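Peptidoglycan glycosyltransferase (Eggerthella lenta, PDB 4MNR) is a penicillin-binding protein, pairing an N-terminal dimerisation-type region with a penicillin-binding domain of the beta-lactamase clan. Local coordinates at residues 25-30 with 49-54; 34-39 with 113-118; 123-128 with 146-151; 129-134 with 428-433. All blocks are in the same frame, centred on the assembly; numbering follows the deposited sequence. Where two conformers were deposited one is given.

Overall arrangement
The four contacts run in order from the N-terminal region into the core of the penicillin-binding domain. Contacts 1 and 2 share the six-stranded mixed sheet: Ile30 O and Leu38 N are 2.8 Å apart, and the centres of contacts 1 and 2 lie about 16 Å apart. Helix 115-125 carries the path onward, capped at its start in contact 2 and packed at its end in contact 3; the centres of contacts 2 and 3 are also about 16 Å apart. Contacts 3 and 4 lie closest, with centres about 9 Å apart; their strands 142-148 and 130-135 are neighbours in the five-stranded antiparallel sheet, with Ala146 N 2.9 Å from Cys132 O. Contacts 1 and 4 do not touch, their centres being about 30 Å apart.

Contact 1. Residues 25-30 with 49-54; sequences SERGTI and YEREYP
Glu26 and Tyr49 bring their CA atoms to 6.5 Å, and from there the irregular 25-30 chain and strand 49-52 run in the same general direction but diverge, to 9.5 Å between the CA atoms of Ile30 and Tyr53. With no backbone bond between the segments, side chains span the gap. Tyr49, its CG beside the backbone N (chi1 -78°), lays one ring face against the backbone of Ser25 and Glu26. Glu26 CB makes an off-centre CH-pi contact there, 4.0 Å from the ring centroid. Further along, Arg51 reaches across end-on: NH1 and NH2 both donate to Gly28 O at 2.9 Å, with that oxygen close to the guanidinium plane. The NH2 bond meets the carbonyl nearly head-on, whereas NH1 comes from above the carbonyl plane. A bend at chi2 (62°) swings the group toward 25-30. Strand 37-43 lies between 49-52 and 30-31 in the six-stranded mixed sheet, of which 49-52 is an outermost strand, consistent with the gap; the contact thus bridges over that middle strand, and its Ser41 OG also bonds Arg51 NH1. Arg27 crosses Arg51 at about a right angle and sets CD 3.5 Å from Arg51 CZ, over the guanidinium face, with the two guanidinium planes perpendicular. The two arginines share one carboxylate, that of Glu76, which takes a salt bridge from the NE of each and a hydrogen bond from Tyr53 OH, probably offsetting their charge. Arg27 NH1 is held by Asn80 OD1, and Ile30 CD1 packs 3.9 Å from Arg51 NH2.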
loop_
_atom_site.group_PDB
_atom_site.type_symbol
_atom_site.label_atom_id
_atom_site.label_comp_id
_atom_site.label_asym_id
_atom_site.label_seq_id
_atom_site.Cartn_x
_atom_site.Cartn_y
_atom_site.Cartn_z
ATOM N N SER A 25 -8.969 -36.542 -1.578
ATOM C CA SER A 25 -7.824 -36.405 -0.678
ATOM C C SER A 25 -7.834 -35.089 0.096
ATOM O O SER A 25 -8.467 -34.118 -0.320
ATOM C CB SER A 25 -6.517 -36.562 -1.458
ATOM O OG SER A 25 -6.597 -35.906 -2.712
ATOM N N GLU A 26 -7.126 -35.061 1.225
ATOM C CA GLU A 26 -7.138 -33.892 2.099
ATOM C C GLU A 26 -6.331 -32.732 1.532
ATOM O O GLU A 26 -5.104 -32.782 1.478
ATOM C CB GLU A 26 -6.618 -34.238 3.496
ATOM C CG GLU A 26 -6.762 -33.091 4.489
ATOM C CD GLU A 26 -5.972 -33.305 5.766
ATOM O OE1 GLU A 26 -5.591 -32.298 6.404
ATOM O OE2 GLU A 26 -5.734 -34.475 6.132
ATOM N N ARG A 27 -7.032 -31.688 1.106
ATOM C CA ARG A 27 -6.383 -30.450 0.693
ATOM C C ARG A 27 -5.622 -29.861 1.885
ATOM O O ARG A 27 -6.099 -29.917 3.020
ATOM C CB ARG A 27 -7.442 -29.474 0.189
ATOM C CG ARG A 27 -6.903 -28.200 -0.420
ATOM C CD ARG A 27 -8.057 -27.402 -1.001
ATOM N NE ARG A 27 -7.619 -26.133 -1.567
ATOM C CZ ARG A 27 -7.233 -25.962 -2.828
ATOM N NH1 ARG A 27 -7.216 -26.988 -3.670
ATOM N NH2 ARG A 27 -6.863 -24.756 -3.247
ATOM N N GLY A 28 -4.438 -29.307 1.637
ATOM C CA GLY A 28 -3.618 -28.763 2.712
ATOM C C GLY A 28 -4.232 -27.567 3.431
ATOM O O GLY A 28 -5.159 -26.940 2.923
ATOM N N THR A 29 -3.726 -27.258 4.623
ATOM C CA THR A 29 -4.226 -26.113 5.387
ATOM C C THR A 29 -3.512 -24.832 4.991
ATOM O O THR A 29 -2.408 -24.870 4.472
ATOM C CB THR A 29 -4.024 -26.292 6.897
ATOM O OG1 THR A 29 -2.635 -26.491 7.165
ATOM C CG2 THR A 29 -4.802 -27.497 7.401
ATOM N N ILE A 30 -4.174 -23.700 5.219
ATOM C CA ILE A 30 -3.559 -22.386 5.087
ATOM C C ILE A 30 -3.667 -21.758 6.459
ATOM O O ILE A 30 -4.750 -21.746 7.040
ATOM C CB ILE A 30 -4.333 -21.502 4.099
ATOM C CG1 ILE A 30 -4.327 -22.133 2.706
ATOM C CG2 ILE A 30 -3.731 -20.084 4.055
ATOM C CD1 ILE A 30 -5.379 -21.542 1.752
ATOM N N TYR A 49 -14.166 -35.079 1.517
ATOM C CA TYR A 49 -13.593 -33.925 2.206
ATOM C C TYR A 49 -14.322 -32.633 1.855
ATOM O O TYR A 49 -14.724 -32.423 0.710
ATOM C CB TYR A 49 -12.100 -33.782 1.894
ATOM C CG TYR A 49 -11.216 -34.744 2.655
ATOM C CD1 TYR A 49 -10.675 -34.395 3.886
ATOM C CD2 TYR A 49 -10.925 -35.999 2.142
ATOM C CE1 TYR A 49 -9.863 -35.272 4.583
ATOM C CE2 TYR A 49 -10.118 -36.883 2.830
ATOM C CZ TYR A 49 -9.591 -36.519 4.048
ATOM O OH TYR A 49 -8.788 -37.407 4.730
ATOM N N GLU A 50 -14.484 -31.768 2.852
ATOM C CA GLU A 50 -15.115 -30.472 2.651
ATOM C C GLU A 50 -14.213 -29.387 3.223
ATOM O O GLU A 50 -13.556 -29.590 4.249
ATOM C CB GLU A 50 -16.485 -30.429 3.331
ATOM C CG GLU A 50 -17.565 -29.703 2.534
ATOM C CD GLU A 50 -18.505 -30.656 1.811
ATOM O OE1 GLU A 50 -18.053 -31.365 0.885
ATOM O OE2 GLU A 50 -19.700 -30.697 2.174
ATOM N N ARG A 51 -14.181 -28.241 2.555
ATOM C CA ARG A 51 -13.321 -27.134 2.957
ATOM C C ARG A 51 -13.975 -26.340 4.086
ATOM O O ARG A 51 -15.155 -26.008 4.014
ATOM C CB ARG A 51 -13.066 -26.224 1.754
ATOM C CG ARG A 51 -11.828 -25.374 1.847
ATOM C CD ARG A 51 -10.568 -26.226 1.923
ATOM N NE ARG A 51 -9.360 -25.420 1.755
ATOM C CZ ARG A 51 -8.153 -25.808 2.156
ATOM N NH1 ARG A 51 -8.008 -26.984 2.758
ATOM N NH2 ARG A 51 -7.096 -25.020 1.967
ATOM N N GLU A 52 -13.215 -26.061 5.137
ATOM C CA GLU A 52 -13.698 -25.237 6.239
ATOM C C GLU A 52 -12.869 -23.962 6.345
ATOM O O GLU A 52 -11.651 -23.999 6.156
ATOM C CB GLU A 52 -13.594 -25.988 7.563
ATOM C CG GLU A 52 -14.611 -27.080 7.766
ATOM C CD GLU A 52 -14.623 -27.578 9.201
ATOM O OE1 GLU A 52 -13.713 -27.190 9.968
ATOM O OE2 GLU A 52 -15.542 -28.350 9.560
ATOM N N TYR A 53 -13.535 -22.848 6.662
ATOM C CA TYR A 53 -12.866 -21.550 6.876
ATOM C C TYR A 53 -13.172 -21.046 8.287
ATOM O O TYR A 53 -14.134 -20.305 8.502
ATOM C CB TYR A 53 -13.307 -20.542 5.809
ATOM C CG TYR A 53 -12.906 -20.967 4.414
ATOM C CD1 TYR A 53 -11.670 -20.621 3.899
ATOM C CD2 TYR A 53 -13.750 -21.741 3.628
ATOM C CE1 TYR A 53 -11.277 -21.029 2.637
ATOM C CE2 TYR A 53 -13.372 -22.146 2.357
ATOM C CZ TYR A 53 -12.132 -21.780 1.868
ATOM O OH TYR A 53 -11.735 -22.183 0.611
ATOM N N PRO A 54 -12.364 -21.473 9.270
ATOM C CA PRO A 54 -12.805 -21.330 10.663
ATOM C C PRO A 54 -12.450 -20.005 11.334
ATOM O O PRO A 54 -12.710 -19.854 12.529
ATOM C CB PRO A 54 -12.076 -22.476 11.367
ATOM C CG PRO A 54 -10.815 -22.641 10.592
ATOM C CD PRO A 54 -11.133 -22.277 9.154
#

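Contact 2. Residues 34-39 with 113-118; sequences DGVVLA and LNSKIQ
Asp34 grips the first turn of helix 115-125 by two hydrogen bonds, both to Ser115. Ser115 N donates to Asp34 OD1 at 2.9 Å, reaching its syn side from 34° out of the carboxylate plane, and Ser115 OG donates to the syn lone pair of Asp34 OD2 at 2.6 Å. Ser115 OG sits between its own backbone N and carbonyl carbon (chi1 67°), which turns the hydroxyl toward the same carboxylate as the amide. The negative group at a helix N-terminus is probably favoured electrostatically, and Thr32 OG1 bonds Asp34 OD1 as well. Capping within the helix segment falls to Asn114, the N-cap residue: its OD1 lone pair takes Ile117 N at 2.9 Å, in the carbonyl plane, and it accepts a weaker bond from Lys116 N. Apolar packing is slight, with Val36 CG2 lying 3.6 Å from both Ser115 OG and Ser115 CB. Further along 34-39, Leu38 and Ala39 both face Ile30 in a classic beta bulge. Backbone bonds tie Leu113 to Tyr33 and Asn114 to Leu143, while Ile117 touches both strand 142-148 and helix 438-453.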
loop_
_atom_site.group_PDB
_atom_site.type_symbol
_atom_site.label_atom_id
_atom_site.label_comp_id
_atom_site.label_asym_id
_atom_site.label_seq_id
_atom_site.Cartn_x
_atom_site.Cartn_y
_atom_site.Cartn_z
ATOM N N ASP A 34 1.525 -17.032 13.030
ATOM C CA ASP A 34 1.350 -17.382 14.442
ATOM C C ASP A 34 0.383 -18.543 14.660
ATOM O O ASP A 34 0.004 -18.833 15.793
ATOM C CB ASP A 34 0.988 -16.168 15.318
ATOM C CG ASP A 34 -0.297 -15.466 14.879
ATOM O OD1 ASP A 34 -0.532 -15.329 13.656
ATOM O OD2 ASP A 34 -1.065 -15.036 15.777
ATOM N N GLY A 35 -0.010 -19.205 13.574
ATOM C CA GLY A 35 -0.659 -20.497 13.682
ATOM C C GLY A 35 -2.173 -20.510 13.668
ATOM O O GLY A 35 -2.779 -21.546 13.948
ATOM N N VAL A 36 -2.790 -19.379 13.338
ATOM C CA VAL A 36 -4.247 -19.348 13.203
ATOM C C VAL A 36 -4.640 -19.949 11.851
ATOM O O VAL A 36 -4.245 -19.449 10.792
ATOM C CB VAL A 36 -4.824 -17.923 13.334
ATOM C CG1 VAL A 36 -6.326 -17.932 13.077
ATOM C CG2 VAL A 36 -4.527 -17.367 14.723
ATOM N N VAL A 37 -5.398 -21.040 11.902
ATOM C CA VAL A 37 -5.836 -21.732 10.696
ATOM C C VAL A 37 -6.913 -20.924 9.971
ATOM O O VAL A 37 -7.952 -20.584 10.559
ATOM C CB VAL A 37 -6.370 -23.134 11.042
ATOM C CG1 VAL A 37 -6.998 -23.793 9.823
ATOM C CG2 VAL A 37 -5.241 -24.003 11.623
ATOM N N LEU A 38 -6.665 -20.625 8.696
ATOM C CA LEU A 38 -7.609 -19.865 7.882
ATOM C C LEU A 38 -8.436 -20.777 6.985
ATOM O O LEU A 38 -9.552 -20.433 6.602
ATOM C CB LEU A 38 -6.862 -18.850 7.013
ATOM C CG LEU A 38 -5.951 -17.905 7.791
ATOM C CD1 LEU A 38 -5.198 -16.996 6.824
ATOM C CD2 LEU A 38 -6.789 -17.099 8.759
ATOM N N ALA A 39 -7.886 -21.940 6.641
ATOM C CA ALA A 39 -8.605 -22.900 5.805
ATOM C C ALA A 39 -8.069 -24.294 6.066
ATOM O O ALA A 39 -6.872 -24.482 6.226
ATOM C CB ALA A 39 -8.456 -22.558 4.330
ATOM N N LEU A 113 1.464 -13.531 7.582
ATOM C CA LEU A 113 0.553 -12.691 8.358
ATOM C C LEU A 113 0.623 -12.980 9.848
ATOM O O LEU A 113 0.751 -14.142 10.259
ATOM C CB LEU A 113 -0.887 -12.919 7.908
ATOM C CG LEU A 113 -1.220 -12.697 6.436
ATOM C CD1 LEU A 113 -2.703 -12.974 6.229
ATOM C CD2 LEU A 113 -0.839 -11.286 5.979
ATOM N N ASN A 114 0.536 -11.925 10.661
ATOM C CA ASN A 114 0.334 -12.089 12.095
ATOM C C ASN A 114 -1.140 -11.838 12.404
ATOM O O ASN A 114 -1.693 -10.830 11.974
ATOM C CB ASN A 114 1.215 -11.125 12.891
ATOM C CG ASN A 114 0.902 -11.164 14.390
ATOM O OD1 ASN A 114 0.041 -10.422 14.871
ATOM N ND2 ASN A 114 1.568 -12.065 15.122
ATOM N N SER A 115 -1.792 -12.758 13.107
ATOM C CA SER A 115 -3.236 -12.622 13.285
ATOM C C SER A 115 -3.657 -11.362 14.049
ATOM O O SER A 115 -4.707 -10.797 13.758
ATOM C CB SER A 115 -3.835 -13.878 13.930
ATOM O OG SER A 115 -3.388 -14.026 15.267
ATOM N N LYS A 116 -2.831 -10.906 14.990
ATOM C CA LYS A 116 -3.188 -9.733 15.789
ATOM C C LYS A 116 -3.010 -8.437 15.002
ATOM O O LYS A 116 -3.834 -7.518 15.103
ATOM C CB LYS A 116 -2.382 -9.677 17.092
ATOM C CG LYS A 116 -2.685 -10.826 18.046
ATOM C CD LYS A 116 -1.722 -10.821 19.233
ATOM C CE LYS A 116 -1.772 -9.507 20.000
ATOM N NZ LYS A 116 -0.813 -9.486 21.152
ATOM N N ILE A 117 -1.937 -8.361 14.216
ATOM C CA ILE A 117 -1.724 -7.195 13.365
ATOM C C ILE A 117 -2.788 -7.177 12.268
ATOM O O ILE A 117 -3.339 -6.133 11.935
ATOM C CB ILE A 117 -0.297 -7.181 12.770
ATOM C CG1 ILE A 117 0.728 -7.201 13.902
ATOM C CG2 ILE A 117 -0.077 -5.935 11.928
ATOM C CD1 ILE A 117 2.174 -7.246 13.423
ATOM N N GLN A 118 -3.099 -8.353 11.731
ATOM C CA GLN A 118 -4.150 -8.464 10.724
ATOM C C GLN A 118 -5.489 -7.964 11.281
ATOM O O GLN A 118 -6.190 -7.209 10.626
ATOM C CB GLN A 118 -4.286 -9.917 10.261
ATOM C CG GLN A 118 -5.395 -10.126 9.226
ATOM C CD GLN A 118 -5.067 -9.534 7.872
ATOM O OE1 GLN A 118 -3.904 -9.452 7.484
ATOM N NE2 GLN A 118 -6.105 -9.144 7.133
#

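Contact 3. Residues 123-128 with 146-151; sequences DALAGR and ASAPTY
Leu125 supplies the apolar half of this contact, meeting two alanines of strand 142-148 that point toward it. Its CB lies 3.6 Å from Ala148 CB, while the CD1 branch reaches back toward the earlier Ala146 to come 3.8 Å from Ala146 CB. The same methyl rests 3.6 Å from Ala146 O. With CG beside the backbone N (chi1 -59°), the leucine fork extends along the strand, so that CB and CD1 touch successive inward-pointing residues. Ile429 and Ile431 of strand 425-431 pack on Leu125 as well, closing it into the core. Backbone-to-side-chain contact makes up the rest: Arg128 O comes 3.3 Å from Ala148 CB and lies near Pro149, which follows a cis peptide bond. Arg128 sends its side chain elsewhere, to a salt bridge of NH1 with Glu435. Hydrogen bonds serve the turn itself, since Arg128 N donates to Leu125 O at 2.9 Å, closing a type II beta turn in which Gly127 takes up a positive phi of 82°. This turn leads from helix 115-125 into strand 130-135, whose hairpin partner is 142-148; Ala146 and Ala148 are bonded to it through Cys132 and Gly130. A helix that turns back on the antiparallel sheet it precedes, with the C-terminal helix 438-453 beside it, is characteristic of the penicillin-binding protein and serine beta-lactamase fold.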
loop_
_atom_site.group_PDB
_atom_site.type_symbol
_atom_site.label_atom_id
_atom_site.label_comp_id
_atom_site.label_asym_id
_atom_site.label_seq_id
_atom_site.Cartn_x
_atom_site.Cartn_y
_atom_site.Cartn_z
ATOM N N ASP A 123 -9.741 -3.851 11.886
ATOM C CA ASP A 123 -10.493 -2.983 12.788
ATOM C C ASP A 123 -10.407 -1.515 12.357
ATOM O O ASP A 123 -11.369 -0.754 12.525
ATOM C CB ASP A 123 -9.999 -3.124 14.231
ATOM C CG ASP A 123 -10.360 -4.467 14.859
ATOM O OD1 ASP A 123 -11.221 -5.201 14.321
ATOM O OD2 ASP A 123 -9.784 -4.785 15.921
ATOM N N ALA A 124 -9.254 -1.128 11.815
ATOM C CA ALA A 124 -9.030 0.234 11.335
ATOM C C ALA A 124 -9.976 0.545 10.184
ATOM O O ALA A 124 -10.451 1.677 10.052
ATOM C CB ALA A 124 -7.589 0.417 10.897
ATOM N N LEU A 125 -10.280 -0.472 9.379
ATOM C CA LEU A 125 -11.122 -0.305 8.196
ATOM C C LEU A 125 -12.597 -0.610 8.438
ATOM O O LEU A 125 -13.408 -0.454 7.528
ATOM C CB LEU A 125 -10.647 -1.253 7.091
ATOM C CG LEU A 125 -9.201 -1.087 6.625
ATOM C CD1 LEU A 125 -8.824 -2.223 5.683
ATOM C CD2 LEU A 125 -9.060 0.249 5.957
ATOM N N ALA A 126 -12.946 -1.059 9.639
ATOM C CA ALA A 126 -14.306 -1.534 9.892
ATOM C C ALA A 126 -15.369 -0.468 9.595
ATOM O O ALA A 126 -15.305 0.644 10.109
ATOM C CB ALA A 126 -14.435 -2.041 11.326
ATOM N N GLY A 127 -16.334 -0.810 8.746
ATOM C CA GLY A 127 -17.400 0.118 8.401
ATOM C C GLY A 127 -17.007 1.109 7.317
ATOM O O GLY A 127 -17.794 1.994 6.964
ATOM N N ARG A 128 -15.800 0.942 6.780
ATOM C CA ARG A 128 -15.292 1.831 5.747
ATOM C C ARG A 128 -15.022 1.056 4.468
ATOM O O ARG A 128 -15.138 -0.167 4.427
ATOM C CB ARG A 128 -13.960 2.433 6.187
ATOM C CG ARG A 128 -13.929 2.934 7.612
ATOM C CD ARG A 128 -14.013 4.425 7.616
ATOM N NE ARG A 128 -13.972 5.005 8.952
ATOM C CZ ARG A 128 -14.029 6.312 9.166
ATOM N NH1 ARG A 128 -14.113 7.130 8.129
ATOM N NH2 ARG A 128 -13.999 6.799 10.399
ATOM N N ALA A 146 -5.341 -6.167 4.478
ATOM C CA ALA A 146 -6.800 -6.108 4.693
ATOM C C ALA A 146 -7.509 -5.231 3.676
ATOM O O ALA A 146 -7.000 -4.185 3.278
ATOM C CB ALA A 146 -7.123 -5.595 6.089
ATOM N N SER A 147 -8.696 -5.667 3.266
ATOM C CA SER A 147 -9.558 -4.858 2.410
ATOM C C SER A 147 -10.922 -4.744 3.083
ATOM O O SER A 147 -11.322 -5.639 3.833
ATOM C CB SER A 147 -9.724 -5.512 1.037
ATOM O OG SER A 147 -8.466 -5.751 0.435
ATOM N N ALA A 148 -11.618 -3.641 2.826
ATOM C CA ALA A 148 -12.963 -3.429 3.344
ATOM C C ALA A 148 -13.798 -2.770 2.252
ATOM O O ALA A 148 -13.296 -1.928 1.529
ATOM C CB ALA A 148 -12.915 -2.545 4.586
ATOM N N PRO A 149 -15.084 -3.142 2.134
ATOM C CA PRO A 149 -15.835 -4.083 2.966
ATOM C C PRO A 149 -15.354 -5.512 2.822
ATOM O O PRO A 149 -14.686 -5.877 1.848
ATOM C CB PRO A 149 -17.268 -3.968 2.430
ATOM C CG PRO A 149 -17.315 -2.687 1.704
ATOM C CD PRO A 149 -15.944 -2.505 1.127
ATOM N N THR A 150 -15.676 -6.313 3.823
ATOM C CA THR A 150 -15.212 -7.681 3.828
ATOM C C THR A 150 -16.356 -8.635 4.138
ATOM O O THR A 150 -17.534 -8.242 4.145
ATOM C CB THR A 150 -14.009 -7.847 4.794
ATOM O OG1 THR A 150 -13.398 -9.127 4.588
ATOM C CG2 THR A 150 -14.457 -7.694 6.246
ATOM N N TYR A 151 -16.007 -9.898 4.357
ATOM C CA TYR A 151 -16.981 -10.964 4.510
ATOM C C TYR A 151 -16.335 -12.130 5.235
ATOM O O TYR A 151 -15.103 -12.230 5.309
ATOM C CB TYR A 151 -17.482 -11.437 3.135
ATOM C CG TYR A 151 -16.382 -11.981 2.231
ATOM C CD1 TYR A 151 -15.523 -11.128 1.561
ATOM C CD2 TYR A 151 -16.223 -13.347 2.043
ATOM C CE1 TYR A 151 -14.527 -11.608 0.741
ATOM C CE2 TYR A 151 -15.223 -13.843 1.225
ATOM C CZ TYR A 151 -14.383 -12.971 0.574
ATOM O OH TYR A 151 -13.393 -13.459 -0.244
#

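Contact 4. Residues 129-134 with 428-433; sequences KGACVV and AIVIED
The flat carboxylate of Glu432 spreads under the aliphatic start of Lys129, whose CG lies over one face, 3.6 Å from both OE1 and OE2; OE2 is held elsewhere, by Arg175 NE and Tyr181 OH. Behind this end the two chains form neighbouring antiparallel strands in the central five-stranded sheet of the penicillin-binding and beta-lactamase fold, their axes 4.8 Å apart at an angle of 173°. Two hydrogen-bonded pairs set the register. Ala131 N donates to Val430 O at 3.1 Å and Val430 N to Ala131 O at 2.9 Å, and Val133 and Ala428 bond N to O at 2.9 Å each way. Between them Cys132 and Ile429 form a non-hydrogen-bonded pair, with Cys132 CB and Ile429 CG1 in contact on the face that carries helix 438-453. Ala131, Val133, Ala428 and Val430 point to the other face, where helix 321-332 packs. Gly130 pairs closely with Ile431, and its CA makes a CA-H...O contact with Val430 O. Past the last pair, Glu432 N donates to Lys129 O at 2.7 Å, and one water joins the two backbones at this end, donating to Glu432 O at 2.6 Å while accepting from Lys129 N.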
loop_
_atom_site.group_PDB
_atom_site.type_symbol
_atom_site.label_atom_id
_atom_site.label_comp_id
_atom_site.label_asym_id
_atom_site.label_seq_id
_atom_site.Cartn_x
_atom_site.Cartn_y
_atom_site.Cartn_z
ATOM N N LYS A 129 -14.663 1.796 3.425
ATOM C CA LYS A 129 -14.137 1.227 2.202
ATOM C C LYS A 129 -12.657 1.611 2.135
ATOM O O LYS A 129 -12.293 2.775 2.332
ATOM C CB LYS A 129 -14.879 1.835 1.027
ATOM C CG LYS A 129 -14.863 1.020 -0.224
ATOM C CD LYS A 129 -16.154 1.259 -0.989
ATOM C CE LYS A 129 -17.346 0.914 -0.115
ATOM N NZ LYS A 129 -18.635 0.927 -0.869
ATOM N N GLY A 130 -11.798 0.642 1.863
ATOM C CA GLY A 130 -10.378 0.948 1.753
ATOM C C GLY A 130 -9.496 -0.259 1.964
ATOM O O GLY A 130 -9.940 -1.401 1.812
ATOM N N ALA A 131 -8.241 -0.018 2.328
ATOM C CA ALA A 131 -7.298 -1.112 2.458
ATOM C C ALA A 131 -6.131 -0.734 3.326
ATOM O O ALA A 131 -5.810 0.452 3.473
ATOM C CB ALA A 131 -6.787 -1.531 1.081
ATOM N N CYS A 132 -5.478 -1.752 3.880
ATOM C CA CYS A 132 -4.323 -1.533 4.739
ATOM C C CYS A 132 -3.299 -2.636 4.529
ATOM O O CYS A 132 -3.662 -3.814 4.488
ATOM C CB CYS A 132 -4.782 -1.495 6.192
ATOM S SG CYS A 132 -3.427 -1.271 7.376
ATOM N N VAL A 133 -2.026 -2.259 4.374
ATOM C CA VAL A 133 -0.942 -3.225 4.251
ATOM C C VAL A 133 0.122 -2.894 5.298
ATOM O O VAL A 133 0.480 -1.733 5.462
ATOM C CB VAL A 133 -0.305 -3.183 2.838
ATOM C CG1 VAL A 133 0.957 -4.060 2.784
ATOM C CG2 VAL A 133 -1.317 -3.608 1.770
ATOM N N VAL A 134 0.593 -3.906 6.027
ATOM C CA VAL A 134 1.658 -3.727 7.004
ATOM C C VAL A 134 2.776 -4.655 6.567
ATOM O O VAL A 134 2.535 -5.826 6.292
ATOM C CB VAL A 134 1.209 -4.132 8.422
ATOM C CG1 VAL A 134 2.337 -3.949 9.405
ATOM C CG2 VAL A 134 -0.002 -3.316 8.871
ATOM N N ALA A 428 0.751 1.177 5.332
ATOM C CA ALA A 428 0.107 2.019 4.317
ATOM C C ALA A 428 -1.387 1.763 4.444
ATOM O O ALA A 428 -1.818 0.613 4.515
ATOM C CB ALA A 428 0.579 1.656 2.906
ATOM N N ILE A 429 -2.169 2.832 4.493
ATOM C CA ILE A 429 -3.612 2.678 4.642
ATOM C C ILE A 429 -4.303 3.728 3.798
ATOM O O ILE A 429 -3.838 4.871 3.707
ATOM C CB ILE A 429 -4.039 2.785 6.130
ATOM C CG1 ILE A 429 -5.552 2.590 6.291
ATOM C CG2 ILE A 429 -3.639 4.112 6.724
ATOM C CD1 ILE A 429 -5.962 2.327 7.764
ATOM N N VAL A 430 -5.384 3.328 3.134
ATOM C CA VAL A 430 -6.244 4.300 2.462
ATOM C C VAL A 430 -7.670 4.095 2.949
ATOM O O VAL A 430 -8.160 2.962 3.040
ATOM C CB VAL A 430 -6.180 4.218 0.910
ATOM C CG1 VAL A 430 -6.588 2.822 0.426
ATOM C CG2 VAL A 430 -7.076 5.321 0.293
ATOM N N ILE A 431 -8.317 5.191 3.314
ATOM C CA ILE A 431 -9.737 5.161 3.658
ATOM C C ILE A 431 -10.486 5.946 2.588
ATOM O O ILE A 431 -10.347 7.166 2.495
ATOM C CB ILE A 431 -10.002 5.853 5.011
ATOM C CG1 ILE A 431 -9.164 5.224 6.125
ATOM C CG2 ILE A 431 -11.495 5.798 5.344
ATOM C CD1 ILE A 431 -9.522 3.806 6.426
ATOM N N GLU A 432 -11.293 5.267 1.783
ATOM C CA GLU A 432 -12.030 5.967 0.727
ATOM C C GLU A 432 -13.100 6.914 1.288
ATOM O O GLU A 432 -13.806 6.581 2.249
ATOM C CB GLU A 432 -12.679 4.980 -0.245
ATOM C CG GLU A 432 -11.681 4.089 -0.977
ATOM C CD GLU A 432 -12.352 3.066 -1.864
ATOM O OE1 GLU A 432 -13.383 3.389 -2.499
ATOM O OE2 GLU A 432 -11.849 1.926 -1.921
ATOM N N ASP A 433 -13.208 8.094 0.685
ATOM C CA ASP A 433 -14.219 9.078 1.098
ATOM C C ASP A 433 -14.138 9.372 2.591
ATOM O O ASP A 433 -15.163 9.449 3.268
ATOM C CB ASP A 433 -15.619 8.579 0.741
ATOM C CG ASP A 433 -15.710 8.110 -0.695
ATOM O OD1 ASP A 433 -15.331 8.898 -1.589
ATOM O OD2 ASP A 433 -16.123 6.952 -0.925
HETATM O O HOH W 1 -14.970 4.690 3.561
#